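Local coordinates for putative phosphohistidine phosphatase SixA (Agrobacterium tumefaciens, PDB 2RFL), which is a putative phosphohistidine phosphatase of the histidine phosphatase superfamily and probably hydrolyses phosphate esters or phosphohistidine through a phosphorylated histidine intermediate, at residues Tyr12-Ala17 against Arg67-Ala72; Asp46-Arg51 against Gln71-Ala76. All coordinates share one frame; numbering follows the deposited sequence.

Contact 1. Residues Tyr12-Ala17 against Arg67-Ala72; sequences YLLRHA and RQTTQA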
loop_
_atom_site.group_PDB
_atom_site.type_symbol
_atom_site.label_atom_id
_atom_site.label_comp_id
_atom_site.label_asym_id
_atom_site.label_seq_id
_atom_site.Cartn_x
_atom_site.Cartn_y
_atom_site.Cartn_z
ATOM N N TYR A 12 6.304 -0.208 2.617
ATOM C CA TYR A 12 5.599 -0.318 1.348
ATOM C C TYR A 12 4.207 0.245 1.515
ATOM O O TYR A 12 3.513 -0.068 2.513
ATOM C CB TYR A 12 5.504 -1.763 0.901
ATOM C CG TYR A 12 6.833 -2.510 0.790
ATOM C CD1 TYR A 12 7.217 -3.429 1.773
ATOM C CD2 TYR A 12 7.680 -2.333 -0.343
ATOM C CE1 TYR A 12 8.425 -4.131 1.657
ATOM C CE2 TYR A 12 8.882 -3.040 -0.473
ATOM C CZ TYR A 12 9.249 -3.930 0.532
ATOM O OH TYR A 12 10.432 -4.632 0.420
ATOM N N LEU A 13 3.828 1.089 0.552
ATOM C CA LEU A 13 2.510 1.716 0.465
ATOM C C LEU A 13 1.782 1.400 -0.827
ATOM O O LEU A 13 2.131 1.943 -1.908
ATOM C CB LEU A 13 2.643 3.246 0.536
ATOM C CG LEU A 13 3.282 3.987 1.698
ATOM C CD1 LEU A 13 3.246 5.448 1.344
ATOM C CD2 LEU A 13 2.510 3.739 2.935
ATOM N N LEU A 14 0.736 0.585 -0.685
ATOM C CA LEU A 14 -0.019 -0.019 -1.775
ATOM C C LEU A 14 -1.478 0.458 -1.805
ATOM O O LEU A 14 -2.277 0.212 -0.888
ATOM C CB LEU A 14 0.038 -1.583 -1.696
ATOM C CG LEU A 14 -0.764 -2.422 -2.735
ATOM C CD1 LEU A 14 -0.351 -2.164 -4.204
ATOM C CD2 LEU A 14 -0.769 -3.941 -2.459
ATOM N N ARG A 15 -1.843 1.124 -2.886
ATOM C CA ARG A 15 -3.234 1.439 -3.068
ATOM C C ARG A 15 -3.888 0.216 -3.689
ATOM O O ARG A 15 -3.266 -0.481 -4.482
ATOM C CB ARG A 15 -3.431 2.688 -3.903
ATOM C CG ARG A 15 -4.907 3.100 -3.961
ATOM C CD ARG A 15 -5.146 4.498 -4.462
ATOM N NE ARG A 15 -6.555 4.657 -4.732
ATOM C CZ ARG A 15 -7.040 5.404 -5.720
ATOM N NH1 ARG A 15 -6.216 6.112 -6.490
ATOM N NH2 ARG A 15 -8.350 5.460 -5.933
ATOM N N HIS A 16 -5.129 -0.054 -3.281
ATOM C CA HIS A 16 -5.887 -1.179 -3.769
ATOM C C HIS A 16 -6.039 -1.006 -5.287
ATOM O O HIS A 16 -5.948 0.117 -5.808
ATOM C CB HIS A 16 -7.259 -1.276 -3.069
ATOM C CG HIS A 16 -8.187 -0.149 -3.406
ATOM N ND1 HIS A 16 -8.895 -0.091 -4.593
ATOM C CD2 HIS A 16 -8.476 0.996 -2.743
ATOM C CE1 HIS A 16 -9.587 1.033 -4.636
ATOM N NE2 HIS A 16 -9.360 1.702 -3.523
ATOM N N ALA A 17 -6.227 -2.127 -5.978
ATOM C CA ALA A 17 -6.404 -2.145 -7.415
ATOM C C ALA A 17 -7.754 -1.529 -7.790
ATOM O O ALA A 17 -8.566 -1.223 -6.887
ATOM C CB ALA A 17 -6.275 -3.583 -7.933
ATOM N N ARG A 67 -8.868 -6.681 0.259
ATOM C CA ARG A 67 -8.698 -8.078 0.501
ATOM C C ARG A 67 -8.181 -8.831 -0.753
ATOM O O ARG A 67 -7.158 -9.493 -0.694
ATOM C CB ARG A 67 -10.023 -8.618 1.029
ATOM C CG ARG A 67 -10.202 -8.301 2.488
ATOM C CD ARG A 67 -11.356 -9.120 3.024
ATOM N NE ARG A 67 -11.479 -9.088 4.475
ATOM C CZ ARG A 67 -10.839 -9.905 5.325
ATOM N NH1 ARG A 67 -9.996 -10.818 4.887
ATOM N NH2 ARG A 67 -11.039 -9.811 6.633
ATOM N N GLN A 68 -8.879 -8.650 -1.882
ATOM C CA GLN A 68 -8.530 -9.249 -3.168
ATOM C C GLN A 68 -7.182 -8.667 -3.621
ATOM O O GLN A 68 -6.291 -9.444 -4.018
ATOM C CB GLN A 68 -9.610 -9.044 -4.241
ATOM C CG GLN A 68 -10.994 -9.646 -3.975
ATOM C CD GLN A 68 -12.144 -8.910 -4.759
ATOM O OE1 GLN A 68 -12.028 -7.763 -5.217
ATOM N NE2 GLN A 68 -13.253 -9.551 -4.831
ATOM N N THR A 69 -7.004 -7.340 -3.515
ATOM C CA THR A 69 -5.684 -6.778 -3.829
ATOM C C THR A 69 -4.593 -7.615 -3.113
ATOM O O THR A 69 -3.705 -8.137 -3.788
ATOM C CB THR A 69 -5.544 -5.227 -3.541
ATOM O OG1 THR A 69 -6.606 -4.496 -4.188
ATOM C CG2 THR A 69 -4.219 -4.683 -4.074
ATOM N N THR A 70 -4.715 -7.784 -1.782
ATOM C CA THR A 70 -3.750 -8.530 -0.913
ATOM C C THR A 70 -3.533 -9.993 -1.353
ATOM O O THR A 70 -2.394 -10.429 -1.455
ATOM C CB THR A 70 -4.095 -8.417 0.641
ATOM O OG1 THR A 70 -3.714 -7.123 1.147
ATOM C CG2 THR A 70 -3.406 -9.483 1.472
ATOM N N GLN A 71 -4.631 -10.715 -1.634
ATOM C CA GLN A 71 -4.596 -12.026 -2.246
ATOM C C GLN A 71 -3.715 -12.127 -3.508
ATOM O O GLN A 71 -3.137 -13.165 -3.803
ATOM C CB GLN A 71 -6.023 -12.531 -2.505
ATOM C CG GLN A 71 -6.865 -12.736 -1.225
ATOM C CD GLN A 71 -8.360 -13.041 -1.455
ATOM O OE1 GLN A 71 -8.791 -13.362 -2.571
ATOM N NE2 GLN A 71 -9.159 -12.927 -0.377
ATOM N N ALA A 72 -3.606 -11.058 -4.275
ATOM C CA ALA A 72 -2.660 -11.106 -5.396
ATOM C C ALA A 72 -1.217 -11.295 -4.902
ATOM O O ALA A 72 -0.529 -12.158 -5.363
ATOM C CB ALA A 72 -2.809 -9.912 -6.310
#
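T69 overlaps the chain from L14 to A17, its hydroxyl against the loop that leaves the strand and its methyl against L14. The amide of A17 donates to T69 OG1 at 3.0 Å from A17 N, in a nearly straight bond (166°). The same hydroxyl hydrogen-bonds to the carbonyl of R65 one turn back in its helix; a carbonyl can only accept, so OG1 is gripped as donor there and as acceptor here. It also lies 3.4 Å from H16 CA. With CG2 anti to the backbone N of T69, the methyl is turned to the strand, where it meets L14 tip to tip, T69 CG2 to L14 CD2 at 3.9 Å.

H16 carries its ring away from T69, and its ND1 donates to A17 O at 2.6 Å, 17° out of the ring plane, which limits rotation of the imidazole. R15 and H16, followed here by A17, probably correspond to the Arg-His-Gly motif of this superfamily, whose histidine takes up the phosphoryl group in relatives. The contact thus ties the loop that follows strand 10-15 to helix 64-77, beside strand 109-114, whose V113 packs on L14, and next to H115, whose ring meets that of H16.

Contact 2. Residues Asp46-Arg51 against Gln71-Ala76; sequences DLAADR and QAWQRA
A48 and W73 make the apolar part of this helix-helix contact. The methyl of A48 meets the outer corner of the six-membered indole ring obliquely, with A48 CB 3.4 Å from W73 CH2 and 3.5 Å from W73 CZ3, a tight fit for carbon atoms. W73 reaches it because CG stands anti to its carbonyl carbon (chi1 -69°), which swings the indole off its own helix and toward helix 46-51. A45, one turn before A49, also touches W73, while F77 extends the apolar layer against A48 and A49.

A second group of contacts sets a methyl beside a polar atom. A76 CB points at helix 46-51 and lies 3.9 Å from D46 OD1 and 4.1 Å from D46 N. The CB of D46 leaves in the other direction, yet at this rim of the interface the carboxylate turns back far enough for OD1 to reach the A76 methyl. A49 CB lies 4.2 Å from A76 O.

The backbones come close at this pair, with D46 CA 5.6 Å from A76 CA, an approach allowed by the small A76 methyl and by the D46 CB that turns away. The axes of 46-51 and 71-76 pass at 9.4 Å, with a crossing angle of -43°.

No hydrogen bond or salt bridge joins the two segments. Alanine methyls and one indole corner make the contact, with a carboxylate oxygen brushing its rim, so the association rests on shape and van der Waals contact, buried around W73 and A48 and giving way to the exposed D46 at the surface.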
loop_
_atom_site.group_PDB
_atom_site.type_symbol
_atom_site.label_atom_id
_atom_site.label_comp_id
_atom_site.label_asym_id
_atom_site.label_seq_id
_atom_site.Cartn_x
_atom_site.Cartn_y
_atom_site.Cartn_z
ATOM N N ASP A 46 3.672 -9.096 -9.174
ATOM C CA ASP A 46 4.805 -9.680 -9.941
ATOM C C ASP A 46 6.080 -8.841 -10.125
ATOM O O ASP A 46 7.191 -9.364 -10.038
ATOM C CB ASP A 46 4.335 -10.158 -11.315
ATOM C CG ASP A 46 3.742 -11.538 -11.272
ATOM O OD1 ASP A 46 3.794 -12.155 -10.184
ATOM O OD2 ASP A 46 3.229 -12.002 -12.322
ATOM N N LEU A 47 5.904 -7.563 -10.429
ATOM C CA LEU A 47 7.008 -6.632 -10.492
ATOM C C LEU A 47 7.715 -6.669 -9.136
ATOM O O LEU A 47 8.933 -6.649 -9.085
ATOM C CB LEU A 47 6.502 -5.215 -10.848
ATOM C CG LEU A 47 7.179 -4.277 -11.872
ATOM C CD1 LEU A 47 8.227 -4.992 -12.679
ATOM C CD2 LEU A 47 6.178 -3.641 -12.838
ATOM N N ALA A 48 6.943 -6.798 -8.055
ATOM C CA ALA A 48 7.448 -6.649 -6.676
ATOM C C ALA A 48 8.427 -7.739 -6.237
ATOM O O ALA A 48 9.574 -7.440 -5.942
ATOM C CB ALA A 48 6.291 -6.527 -5.689
ATOM N N ALA A 49 7.974 -8.992 -6.216
ATOM C CA ALA A 49 8.818 -10.150 -5.917
ATOM C C ALA A 49 9.947 -10.291 -6.912
ATOM O O ALA A 49 10.797 -11.182 -6.786
ATOM C CB ALA A 49 7.987 -11.403 -5.928
ATOM N N ASP A 50 9.918 -9.428 -7.919
ATOM C CA ASP A 50 10.933 -9.388 -8.974
ATOM C C ASP A 50 12.090 -8.543 -8.445
ATOM O O ASP A 50 13.257 -8.957 -8.484
ATOM C CB ASP A 50 10.320 -8.798 -10.250
ATOM C CG ASP A 50 11.211 -8.922 -11.452
ATOM O OD1 ASP A 50 12.117 -9.777 -11.431
ATOM O OD2 ASP A 50 10.992 -8.164 -12.425
ATOM N N ARG A 51 11.731 -7.376 -7.912
ATOM C CA ARG A 51 12.658 -6.536 -7.164
ATOM C C ARG A 51 12.881 -7.132 -5.770
ATOM O O ARG A 51 13.736 -6.681 -5.030
ATOM C CB ARG A 51 12.162 -5.081 -7.102
ATOM C CG ARG A 51 12.401 -4.252 -8.377
ATOM C CD ARG A 51 11.276 -4.428 -9.397
ATOM N NE ARG A 51 11.772 -4.731 -10.747
ATOM C CZ ARG A 51 11.453 -4.052 -11.849
ATOM N NH1 ARG A 51 10.618 -3.019 -11.800
ATOM N NH2 ARG A 51 11.972 -4.406 -13.008
ATOM N N GLN A 71 -4.631 -10.715 -1.634
ATOM C CA GLN A 71 -4.596 -12.026 -2.246
ATOM C C GLN A 71 -3.715 -12.127 -3.508
ATOM O O GLN A 71 -3.137 -13.165 -3.803
ATOM C CB GLN A 71 -6.023 -12.531 -2.505
ATOM C CG GLN A 71 -6.865 -12.736 -1.225
ATOM C CD GLN A 71 -8.360 -13.041 -1.455
ATOM O OE1 GLN A 71 -8.791 -13.362 -2.571
ATOM N NE2 GLN A 71 -9.159 -12.927 -0.377
ATOM N N ALA A 72 -3.606 -11.058 -4.275
ATOM C CA ALA A 72 -2.660 -11.106 -5.396
ATOM C C ALA A 72 -1.217 -11.295 -4.902
ATOM O O ALA A 72 -0.529 -12.158 -5.363
ATOM C CB ALA A 72 -2.809 -9.912 -6.310
ATOM N N TRP A 73 -0.796 -10.495 -3.927
ATOM C CA TRP A 73 0.518 -10.615 -3.276
ATOM C C TRP A 73 0.878 -11.956 -2.641
ATOM O O TRP A 73 2.009 -12.408 -2.828
ATOM C CB TRP A 73 0.689 -9.503 -2.271
ATOM C CG TRP A 73 0.809 -8.199 -2.983
ATOM C CD1 TRP A 73 -0.172 -7.552 -3.695
ATOM C CD2 TRP A 73 1.987 -7.399 -3.103
ATOM N NE1 TRP A 73 0.327 -6.393 -4.229
ATOM C CE2 TRP A 73 1.646 -6.270 -3.881
ATOM C CE3 TRP A 73 3.297 -7.523 -2.623
ATOM C CZ2 TRP A 73 2.562 -5.252 -4.175
ATOM C CZ3 TRP A 73 4.206 -6.522 -2.914
ATOM C CH2 TRP A 73 3.833 -5.389 -3.680
ATOM N N GLN A 74 -0.051 -12.573 -1.896
ATOM C CA GLN A 74 0.105 -13.960 -1.417
ATOM C C GLN A 74 0.489 -14.917 -2.548
ATOM O O GLN A 74 1.256 -15.844 -2.347
ATOM C CB GLN A 74 -1.181 -14.457 -0.766
ATOM C CG GLN A 74 -1.403 -14.026 0.687
ATOM C CD GLN A 74 -2.783 -14.445 1.200
ATOM O OE1 GLN A 74 -3.807 -13.806 0.891
ATOM N NE2 GLN A 74 -2.822 -15.521 1.977
ATOM N N ARG A 75 -0.064 -14.656 -3.730
ATOM C CA ARG A 75 0.118 -15.429 -4.949
ATOM C C ARG A 75 1.503 -15.221 -5.518
ATOM O O ARG A 75 2.206 -16.179 -5.774
ATOM C CB ARG A 75 -0.885 -14.969 -5.996
ATOM C CG ARG A 75 -1.543 -16.078 -6.766
ATOM C CD ARG A 75 -2.973 -16.251 -6.301
ATOM N NE ARG A 75 -3.763 -15.082 -6.653
ATOM C CZ ARG A 75 -4.953 -14.791 -6.150
ATOM N NH1 ARG A 75 -5.572 -13.695 -6.549
ATOM N NH2 ARG A 75 -5.516 -15.583 -5.251
ATOM N N ALA A 76 1.889 -13.963 -5.723
ATOM C CA ALA A 76 3.192 -13.630 -6.266
ATOM C C ALA A 76 4.301 -14.260 -5.441
ATOM O O ALA A 76 5.345 -14.626 -5.958
ATOM C CB ALA A 76 3.365 -12.125 -6.354
#

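In the fold
Both contacts draw on helix 64-77, but on successive turns: contact 1 uses the turn of T69 to hold the end of strand 10-15 and the loop that follows it, contact 2 the turns of W73 and A76 to hold helix 35-51. Their centres are about 10 Å apart and they meet directly, for L14 CD2 packs 3.2 Å from W73 NE1. Contact 1 is buried near the middle of the chain, where a hydrogen bond fixes a loop beside the probable phosphoryl-accepting histidine. Contact 2 lies farther out, is partly buried and has no hydrogen bond across it. W73 therefore links central sheet and outer helix through one indole.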